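Local coordinates for ankyrin repeat family protein (Enterococcus faecalis, PDB 3HRA) that is of unknown function but, as an elongated stack of ankyrin repeats, probably offers a surface for binding other proteins, at residues 34-37 against 38-42; 118-121 against 122-125; 177-181 against 182-186. All coordinates share one frame; numbering follows the deposited sequence.

Contact 1 of 3, residues 34-37 against 38-42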
ATOM      1  N   GLU A  34      -2.261  21.139   1.752  1.00  6.76           N
ATOM      2  CA  GLU A  34      -2.331  21.612   3.132  1.00  8.40           C
ATOM      3  C   GLU A  34      -2.454  20.410   4.068  1.00  9.40           C
ATOM      4  O   GLU A  34      -2.953  19.357   3.658  1.00  8.86           O
ATOM      5  CB  GLU A  34      -3.534  22.540   3.308  1.00  6.64           C
ATOM      6  CG  GLU A  34      -4.862  21.890   2.969  1.00  7.20           C
ATOM      7  CD  GLU A  34      -6.022  22.885   3.015  1.00  8.76           C
ATOM      8  OE1 GLU A  34      -5.816  24.088   2.730  1.00 11.08           O
ATOM      9  OE2 GLU A  34      -7.149  22.470   3.341  1.00  9.10           O
ATOM     10  N   VAL A  35      -2.005  20.559   5.318  1.00  5.18           N
ATOM     11  CA  VAL A  35      -2.031  19.441   6.251  1.00  6.63           C
ATOM     12  C   VAL A  35      -2.779  19.718   7.568  1.00  6.93           C
ATOM     13  O   VAL A  35      -2.864  20.868   8.031  1.00 11.17           O
ATOM     14  CB  VAL A  35      -0.601  18.894   6.550  1.00  7.76           C
ATOM     15  CG1 VAL A  35       0.001  18.220   5.312  1.00  8.44           C
ATOM     16  CG2 VAL A  35       0.298  19.994   7.063  1.00  8.42           C
ATOM     17  N   ASP A  36      -3.330  18.651   8.142  1.00  9.17           N
ATOM     18  CA  ASP A  36      -3.986  18.712   9.441  1.00  8.81           C
ATOM     19  C   ASP A  36      -3.023  18.380  10.581  1.00  9.68           C
ATOM     20  O   ASP A  36      -1.817  18.253  10.368  1.00  8.58           O
ATOM     21  CB  ASP A  36      -5.237  17.805   9.476  1.00  7.91           C
ATOM     22  CG  ASP A  36      -4.919  16.315   9.434  1.00 10.16           C
ATOM     23  OD1 ASP A  36      -3.758  15.875   9.637  1.00  9.47           O
ATOM     24  OD2 ASP A  36      -5.876  15.546   9.222  1.00 15.06           O
ATOM     25  N   THR A  37      -3.552  18.250  11.795  1.00  6.88           N
ATOM     26  CA  THR A  37      -2.707  18.057  12.973  1.00  7.92           C
ATOM     27  C   THR A  37      -1.958  16.725  12.963  1.00  8.48           C
ATOM     28  O   THR A  37      -0.982  16.550  13.704  1.00 12.31           O
ATOM     29  CB  THR A  37      -3.529  18.152  14.272  1.00 11.38           C
ATOM     30  OG1 THR A  37      -4.645  17.263  14.175  1.00 18.06           O
ATOM     31  CG2 THR A  37      -4.048  19.573  14.480  1.00 11.36           C
ATOM     32  N   GLU A  38      -2.425  15.793  12.139  1.00 11.06           N
ATOM     33  CA  GLU A  38      -1.820  14.469  12.031  1.00 11.76           C
ATOM     34  C   GLU A  38      -0.952  14.334  10.776  1.00  9.85           C
ATOM     35  O   GLU A  38      -0.502  13.236  10.430  1.00  9.79           O
ATOM     36  CB  GLU A  38      -2.911  13.391  12.018  1.00 15.26           C
ATOM     37  CG  GLU A  38      -3.250  12.807  13.385  1.00 22.51           C
ATOM     38  CD  GLU A  38      -3.816  13.830  14.342  1.00 23.04           C
ATOM     39  OE1 GLU A  38      -4.759  14.557  13.952  1.00 34.85           O
ATOM     40  OE2 GLU A  38      -3.321  13.899  15.493  1.00 42.11           O
ATOM     41  N   GLY A  39      -0.734  15.450  10.089  1.00  8.50           N
ATOM     42  CA  GLY A  39       0.101  15.453   8.903  1.00  9.60           C
ATOM     43  C   GLY A  39      -0.583  14.911   7.662  1.00  5.61           C
ATOM     44  O   GLY A  39       0.076  14.632   6.673  1.00  7.66           O
ATOM     45  N   ASN A  40      -1.901  14.744   7.730  1.00  4.92           N
ATOM     46  CA  ASN A  40      -2.695  14.297   6.576  1.00  4.46           C
ATOM     47  C   ASN A  40      -3.051  15.426   5.614  1.00  4.20           C
ATOM     48  O   ASN A  40      -3.515  16.489   6.036  1.00  5.92           O
ATOM     49  CB  ASN A  40      -3.994  13.631   7.039  1.00  3.22           C
ATOM     50  CG  ASN A  40      -3.773  12.238   7.582  1.00  6.67           C
ATOM     51  OD1 ASN A  40      -3.028  11.442   7.010  1.00  6.91           O
ATOM     52  ND2 ASN A  40      -4.430  11.931   8.684  1.00 12.73           N
ATOM     53  N   THR A  41      -2.845  15.192   4.319  1.00  4.95           N
ATOM     54  CA  THR A  41      -3.345  16.092   3.273  1.00  5.29           C
ATOM     55  C   THR A  41      -4.779  15.700   2.936  1.00  6.60           C
ATOM     56  O   THR A  41      -5.244  14.650   3.369  1.00  6.60           O
ATOM     57  CB  THR A  41      -2.528  15.939   1.982  1.00  3.77           C
ATOM     58  OG1 THR A  41      -2.550  14.561   1.577  1.00  4.70           O
ATOM     59  CG2 THR A  41      -1.122  16.338   2.203  1.00  5.54           C
ATOM     60  N   PRO A  42      -5.489  16.536   2.150  1.00  4.85           N
ATOM     61  CA  PRO A  42      -6.816  16.138   1.685  1.00  3.74           C
ATOM     62  C   PRO A  42      -6.764  14.801   0.950  1.00  5.77           C
ATOM     63  O   PRO A  42      -7.675  13.978   1.126  1.00  6.02           O
ATOM     64  CB  PRO A  42      -7.206  17.299   0.764  1.00  3.09           C
ATOM     65  CG  PRO A  42      -6.564  18.478   1.417  1.00  4.53           C
ATOM     66  CD  PRO A  42      -5.217  17.956   1.860  1.00  5.27           C
TER
HETATM   67  O   HOH W   1      -6.384  13.401  10.210  1.00 39.29           O

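Contact 2 of 3, residues 118-121 against 122-125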
ATOM      1  N   HIS A 118      -4.683  -8.437   0.481  1.00  9.50           N
ATOM      2  CA  HIS A 118      -5.202  -7.645  -0.630  1.00  8.00           C
ATOM      3  C   HIS A 118      -4.590  -8.084  -1.942  1.00 10.32           C
ATOM      4  O   HIS A 118      -3.717  -7.418  -2.491  1.00 10.19           O
ATOM      5  CB  HIS A 118      -4.948  -6.164  -0.355  1.00  9.35           C
ATOM      6  CG  HIS A 118      -5.697  -5.671   0.836  1.00  9.54           C
ATOM      7  ND1 HIS A 118      -5.088  -5.039   1.901  1.00 13.62           N
ATOM      8  CD2 HIS A 118      -7.009  -5.774   1.156  1.00  9.55           C
ATOM      9  CE1 HIS A 118      -5.999  -4.741   2.807  1.00  9.98           C
ATOM     10  NE2 HIS A 118      -7.170  -5.185   2.388  1.00 15.09           N
ATOM     11  N   ILE A 119      -5.045  -9.233  -2.429  1.00 11.99           N
ATOM     12  CA  ILE A 119      -4.394  -9.886  -3.557  1.00 10.89           C
ATOM     13  C   ILE A 119      -4.482  -9.056  -4.845  1.00 11.88           C
ATOM     14  O   ILE A 119      -3.556  -9.058  -5.658  1.00 14.01           O
ATOM     15  CB  ILE A 119      -4.926 -11.343  -3.739  1.00  9.05           C
ATOM     16  CG1 ILE A 119      -4.081 -12.108  -4.760  1.00 17.14           C
ATOM     17  CG2 ILE A 119      -6.401 -11.346  -4.118  1.00 15.51           C
ATOM     18  CD1 ILE A 119      -4.386 -13.609  -4.817  1.00 14.16           C
ATOM     19  N   ASP A 120      -5.581  -8.334  -5.031  1.00 12.45           N
ATOM     20  CA  ASP A 120      -5.689  -7.471  -6.199  1.00 11.52           C
ATOM     21  C   ASP A 120      -4.638  -6.358  -6.162  1.00  8.64           C
ATOM     22  O   ASP A 120      -4.045  -6.029  -7.190  1.00 11.68           O
ATOM     23  CB  ASP A 120      -7.103  -6.902  -6.334  1.00 10.15           C
ATOM     24  CG  ASP A 120      -8.118  -7.964  -6.740  1.00 21.61           C
ATOM     25  OD1 ASP A 120      -7.769  -8.827  -7.589  1.00 28.47           O
ATOM     26  OD2 ASP A 120      -9.254  -7.941  -6.206  1.00 32.32           O
ATOM     27  N   ASN A 121      -4.363  -5.819  -4.977  1.00  7.96           N
ATOM     28  CA  ASN A 121      -3.269  -4.854  -4.837  1.00  7.06           C
ATOM     29  C   ASN A 121      -1.895  -5.451  -5.134  1.00  7.56           C
ATOM     30  O   ASN A 121      -1.056  -4.816  -5.788  1.00  7.17           O
ATOM     31  CB  ASN A 121      -3.267  -4.202  -3.442  1.00  4.68           C
ATOM     32  CG  ASN A 121      -4.182  -2.992  -3.372  1.00  8.30           C
ATOM     33  OD1 ASN A 121      -5.055  -2.829  -4.208  1.00 11.88           O
ATOM     34  ND2 ASN A 121      -3.973  -2.139  -2.378  1.00  9.66           N
ATOM     35  N   VAL A 122      -1.668  -6.671  -4.657  1.00  9.37           N
ATOM     36  CA  VAL A 122      -0.423  -7.369  -4.952  1.00  7.87           C
ATOM     37  C   VAL A 122      -0.201  -7.495  -6.461  1.00  7.43           C
ATOM     38  O   VAL A 122       0.888  -7.210  -6.961  1.00 11.67           O
ATOM     39  CB  VAL A 122      -0.396  -8.754  -4.294  1.00 10.42           C
ATOM     40  CG1 VAL A 122       0.858  -9.504  -4.711  1.00 11.93           C
ATOM     41  CG2 VAL A 122      -0.493  -8.598  -2.771  1.00 10.31           C
ATOM     42  N   LYS A 123      -1.240  -7.917  -7.173  1.00 10.92           N
ATOM     43  CA  LYS A 123      -1.164  -8.111  -8.623  1.00 10.58           C
ATOM     44  C   LYS A 123      -0.822  -6.814  -9.299  1.00 11.03           C
ATOM     45  O   LYS A 123       0.053  -6.765 -10.164  1.00 17.16           O
ATOM     46  CB  LYS A 123      -2.496  -8.614  -9.171  1.00 16.20           C
ATOM     47  CG  LYS A 123      -2.851 -10.020  -8.768  1.00 22.83           C
ATOM     48  CD  LYS A 123      -4.277 -10.372  -9.207  1.00 23.25           C
ATOM     49  CE  LYS A 123      -4.692 -11.754  -8.674  1.00 26.97           C
ATOM     50  NZ  LYS A 123      -6.175 -11.895  -8.486  1.00 34.39           N
ATOM     51  N   LEU A 124      -1.523  -5.758  -8.892  1.00 12.68           N
ATOM     52  CA  LEU A 124      -1.303  -4.427  -9.428  1.00 11.53           C
ATOM     53  C   LEU A 124       0.154  -3.985  -9.248  1.00 11.64           C
ATOM     54  O   LEU A 124       0.798  -3.511 -10.195  1.00 16.86           O
ATOM     55  CB  LEU A 124      -2.228  -3.453  -8.704  1.00 16.35           C
ATOM     56  CG  LEU A 124      -3.149  -2.539  -9.493  1.00 18.87           C
ATOM     57  CD1 LEU A 124      -3.816  -3.281 -10.624  1.00 24.78           C
ATOM     58  CD2 LEU A 124      -4.183  -1.952  -8.525  1.00 17.52           C
ATOM     59  N   LEU A 125       0.678  -4.145  -8.034  1.00  8.20           N
ATOM     60  CA  LEU A 125       2.037  -3.714  -7.746  1.00  9.51           C
ATOM     61  C   LEU A 125       3.067  -4.569  -8.495  1.00  8.54           C
ATOM     62  O   LEU A 125       4.077  -4.045  -8.981  1.00 16.55           O
ATOM     63  CB  LEU A 125       2.302  -3.718  -6.242  1.00 10.29           C
ATOM     64  CG  LEU A 125       1.467  -2.701  -5.447  1.00  7.07           C
ATOM     65  CD1 LEU A 125       1.446  -3.090  -3.976  1.00  9.73           C
ATOM     66  CD2 LEU A 125       1.993  -1.271  -5.624  1.00  9.47           C
TER

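Contact 3 of 3, residues 177-181 against 182-186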
ATOM      1  N   SER A 177      15.210 -13.030  12.472  1.00 13.95           N
ATOM      2  CA  SER A 177      15.294 -14.188  13.364  1.00 15.54           C
ATOM      3  C   SER A 177      15.959 -15.376  12.676  1.00 14.72           C
ATOM      4  O   SER A 177      16.109 -16.449  13.270  1.00 17.90           O
ATOM      5  CB  SER A 177      13.909 -14.586  13.890  1.00 14.89           C
ATOM      6  OG  SER A 177      13.122 -15.259  12.906  1.00 22.90           O
ATOM      7  N   GLY A 178      16.361 -15.197  11.420  1.00 12.90           N
ATOM      8  CA  GLY A 178      17.019 -16.268  10.684  1.00 10.41           C
ATOM      9  C   GLY A 178      16.081 -17.273  10.042  1.00 12.96           C
ATOM     10  O   GLY A 178      16.508 -18.348   9.623  1.00 18.25           O
ATOM     11  N   ARG A 179      14.803 -16.921   9.937  1.00 12.06           N
ATOM     12  CA  ARG A 179      13.812 -17.858   9.408  1.00  9.89           C
ATOM     13  C   ARG A 179      13.362 -17.500   7.989  1.00 10.25           C
ATOM     14  O   ARG A 179      13.251 -16.323   7.635  1.00 12.54           O
ATOM     15  CB  ARG A 179      12.614 -17.954  10.364  1.00 11.48           C
ATOM     16  CG  ARG A 179      12.889 -18.830  11.595  1.00 17.73           C
ATOM     17  CD  ARG A 179      11.652 -18.986  12.486  1.00 19.53           C
ATOM     18  NE  ARG A 179      11.329 -17.738  13.172  1.00 26.26           N
ATOM     19  CZ  ARG A 179      10.365 -17.587  14.082  1.00 24.40           C
ATOM     20  NH1 ARG A 179       9.604 -18.615  14.443  1.00 30.24           N
ATOM     21  NH2 ARG A 179      10.167 -16.393  14.637  1.00 28.75           N
ATOM     22  N   THR A 180      13.106 -18.529   7.188  1.00  9.38           N
ATOM     23  CA  THR A 180      12.564 -18.343   5.853  1.00  7.71           C
ATOM     24  C   THR A 180      11.063 -18.626   5.846  1.00  8.88           C
ATOM     25  O   THR A 180      10.495 -19.134   6.817  1.00  6.78           O
ATOM     26  CB  THR A 180      13.219 -19.294   4.814  1.00 12.28           C
ATOM     27  OG1 THR A 180      12.905 -20.651   5.156  1.00 11.15           O
ATOM     28  CG2 THR A 180      14.744 -19.088   4.759  1.00 14.29           C
ATOM     29  N   ALA A 181      10.428 -18.313   4.729  1.00  7.51           N
ATOM     30  CA  ALA A 181       9.014 -18.633   4.543  1.00  9.08           C
ATOM     31  C   ALA A 181       8.730 -20.144   4.716  1.00  9.29           C
ATOM     32  O   ALA A 181       7.751 -20.539   5.347  1.00  8.71           O
ATOM     33  CB  ALA A 181       8.557 -18.152   3.176  1.00 10.72           C
ATOM     34  N   MET A 182       9.594 -20.986   4.167  1.00  9.81           N
ATOM     35  CA  MET A 182       9.456 -22.432   4.316  1.00  6.33           C
ATOM     36  C   MET A 182       9.507 -22.837   5.789  1.00  9.60           C
ATOM     37  O   MET A 182       8.748 -23.697   6.230  1.00 12.09           O
ATOM     38  CB  MET A 182      10.578 -23.131   3.540  1.00 12.04           C
ATOM     39  CG  MET A 182      10.376 -24.608   3.316  1.00 21.31           C
ATOM     40  SD  MET A 182      11.607 -25.293   2.174  1.00 33.36           S
ATOM     41  CE  MET A 182      10.998 -24.733   0.586  1.00 20.72           C
ATOM     42  N   ASP A 183      10.407 -22.209   6.542  1.00  9.04           N
ATOM     43  CA  ASP A 183      10.530 -22.449   7.986  1.00  9.03           C
ATOM     44  C   ASP A 183       9.221 -22.174   8.710  1.00  9.95           C
ATOM     45  O   ASP A 183       8.771 -22.999   9.512  1.00 11.99           O
ATOM     46  CB  ASP A 183      11.637 -21.574   8.602  1.00 12.60           C
ATOM     47  CG  ASP A 183      13.027 -22.026   8.213  1.00 15.28           C
ATOM     48  OD1 ASP A 183      13.208 -23.242   7.958  1.00 17.90           O
ATOM     49  OD2 ASP A 183      13.940 -21.159   8.158  1.00 13.62           O
ATOM     50  N   TYR A 184       8.605 -21.024   8.424  1.00  7.40           N
ATOM     51  CA  TYR A 184       7.364 -20.650   9.094  1.00  5.70           C
ATOM     52  C   TYR A 184       6.215 -21.599   8.739  1.00  8.44           C
ATOM     53  O   TYR A 184       5.468 -22.025   9.616  1.00 12.05           O
ATOM     54  CB  TYR A 184       6.967 -19.196   8.780  1.00  7.31           C
ATOM     55  CG  TYR A 184       7.789 -18.165   9.529  1.00  9.09           C
ATOM     56  CD1 TYR A 184       7.621 -17.980  10.895  1.00 16.86           C
ATOM     57  CD2 TYR A 184       8.715 -17.367   8.865  1.00  7.83           C
ATOM     58  CE1 TYR A 184       8.365 -17.033  11.591  1.00 17.36           C
ATOM     59  CE2 TYR A 184       9.460 -16.402   9.552  1.00  9.67           C
ATOM     60  CZ  TYR A 184       9.281 -16.253  10.913  1.00 13.69           C
ATOM     61  OH  TYR A 184      10.013 -15.321  11.613  1.00 17.27           O
ATOM     62  N   ALA A 185       6.062 -21.910   7.456  1.00  9.69           N
ATOM     63  CA  ALA A 185       4.977 -22.783   7.026  1.00  8.60           C
ATOM     64  C   ALA A 185       5.097 -24.149   7.693  1.00 11.77           C
ATOM     65  O   ALA A 185       4.114 -24.715   8.158  1.00 13.28           O
ATOM     66  CB  ALA A 185       4.974 -22.931   5.510  1.00 11.59           C
ATOM     67  N   ASN A 186       6.315 -24.672   7.725  1.00  8.25           N
ATOM     68  CA  ASN A 186       6.590 -25.938   8.386  1.00  9.68           C
ATOM     69  C   ASN A 186       6.263 -25.922   9.896  1.00  6.87           C
ATOM     70  O   ASN A 186       5.611 -26.842  10.408  1.00 12.62           O
ATOM     71  CB  ASN A 186       8.048 -26.340   8.151  1.00 13.59           C
ATOM     72  CG  ASN A 186       8.353 -27.730   8.647  1.00 14.15           C
ATOM     73  OD1 ASN A 186       9.231 -27.918   9.486  1.00 25.58           O
ATOM     74  ND2 ASN A 186       7.614 -28.706   8.148  1.00 15.22           N
TER

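Contact 1 of 3, residues 34-37 against 38-42
D36 OD1 accepts two backbone N-H groups, one on each face of its carboxylate: E38 N at 2.8 Å and N40 N at 2.9 Å. Both donors stand well out of the carboxylate plane, so the oxygen is gripped from above and below that plane by two N-H groups two residues apart. Chi1 of 69° puts CG between the backbone N and the carbonyl carbon of D36, turning the carboxylate back toward the backbone of 38-40. The bond to E38 N makes an Asx turn, and the backbone beneath it forms a type I turn from D36 to G39, closed by G39 N on D36 O at 3.0 Å. G39 has positive phi (78°), and the chain then runs back past its start, where D36 N donates to N40 O.

The N40 side chain lies alongside that of D36, CB packing against both carboxylate oxygens while OD1 bonds to N69. At the solvent-facing tip, T37 OG1 donates to E38 OE1 at 2.7 Å from above the carboxylate plane; E38 is bent at chi2 to bring its acid group back to the hydroxyl. Nearer the helix, V35 CG1 rests on T41 CG2 at 3.8 Å. The aliphatic part of E34 passes the P42 ring at roughly a right angle, while its carboxylate reaches away to L10 N and G7 N. T41 OG1 caps N44 N, starting helix 42-49. The aspartate-led turn, the glycine and the threonine-proline at the helix start together make the G-x-TP entry of an ankyrin repeat, at the end of its protruding loop.

Contact 2 of 3, residues 118-121 against 122-125
K123 reaches the OD1 end of the D120 carboxylate, NZ tilted moderately out of its plane in a long salt bridge of 3.6 Å from NZ to OD1. The two side chains run side by side, three residues apart on helix 119-128. With so wide a gap the attraction is likely to be modest, and it lies toward the exposed side of the helix. Another flat group, the amide of N121, turns away from this pair, and its polar atoms are used elsewhere: ND2 donates to G80 O and OD1 pairs with T85 OG1, which ties the helix to the preceding part of the stack. The H118 ring leads away from 122-125, its ND1 in a weak hydrogen bond to A81 O.

Extension beyond CG (chi2 173°) carries the lysine chain along the preceding turn, past I119: CG sits 3.3 Å from I119 O, and CE meets I119 CG1 at 4.0 Å, the two side chains crossing obliquely. H118 is the N-cap, and its spacing to N121, V122, L124 and L125 follows the ankyrin pattern H-x-x-V-V-x-L-L, with asparagine at the first valine place. From its carbonyl the helical bonding begins, V122 N reaching H118 O at 3.1 Å and L125 N reaching N121 O at 2.9 Å.

V122 turns CG2 back over the first turn, 3.4 Å from H118 O, while its side chain also packs on L110 and A113 of helix 110-115. L125 lies against L110 as well, whereas I119 and K123 touch L163 of helix 155-166.

Contact 3 of 3, residues 177-181 against 182-186
R179 lies across the ring of Y184 at about a right angle. Its CD sits over one face in a CH-pi contact, 4.2 Å from the ring centroid, and the guanidinium tilts 42° from the ring plane, with Y184 CE1 beneath its centre. A bend at chi3 (-70°) turns the guanidinium back toward the loop, where NE donates to S177 OG at 3.1 Å, in the guanidinium plane. D175 forms the next shell: it bonds to S177 OG, Y184 OH and R179 N, fixing both the hydroxyl end of the tyrosine and the start of the arginine.

Next to this pair, T180 and D183 close a capping box at the start of helix 181-188. T180 N donates almost straight to D183 OD2 at 2.9 Å, on the anti side of the carboxylate but 32° out of its plane, and D183 N returns a longer bond to T180 OG1 at 3.3 Å. Y184 N donates to T180 O at 3.1 Å, the first regular helical bond.

Beyond these, Y184 packs on I145 and V148 of helix 143-149, A181 touches both L144 of that helix and L197 of helix 191-198, and A185 bridges V148 to I193 and S194 of helix 191-198.

Overall arrangement
All three contacts are local and follow one another in series, with neither nesting nor crossing. Contact 1 closes the loop tip that leads into helix 42-49, near the N-terminal end of the stack. Contact 2 is the first turns of helix 119-128, nearest the centre of the chain and joined by side chains to helices 85-94, 110-115 and 155-166. Contact 3 brings the last long loop into helix 181-188, against helices 143-149 and 191-198, close to the C terminus. The centres of contacts 1 and 3 are about 39 Å apart, on opposite sides of the chain's centre; the centre of contact 2 lies about 27 Å from that of contact 1 and about 23 Å from that of contact 3.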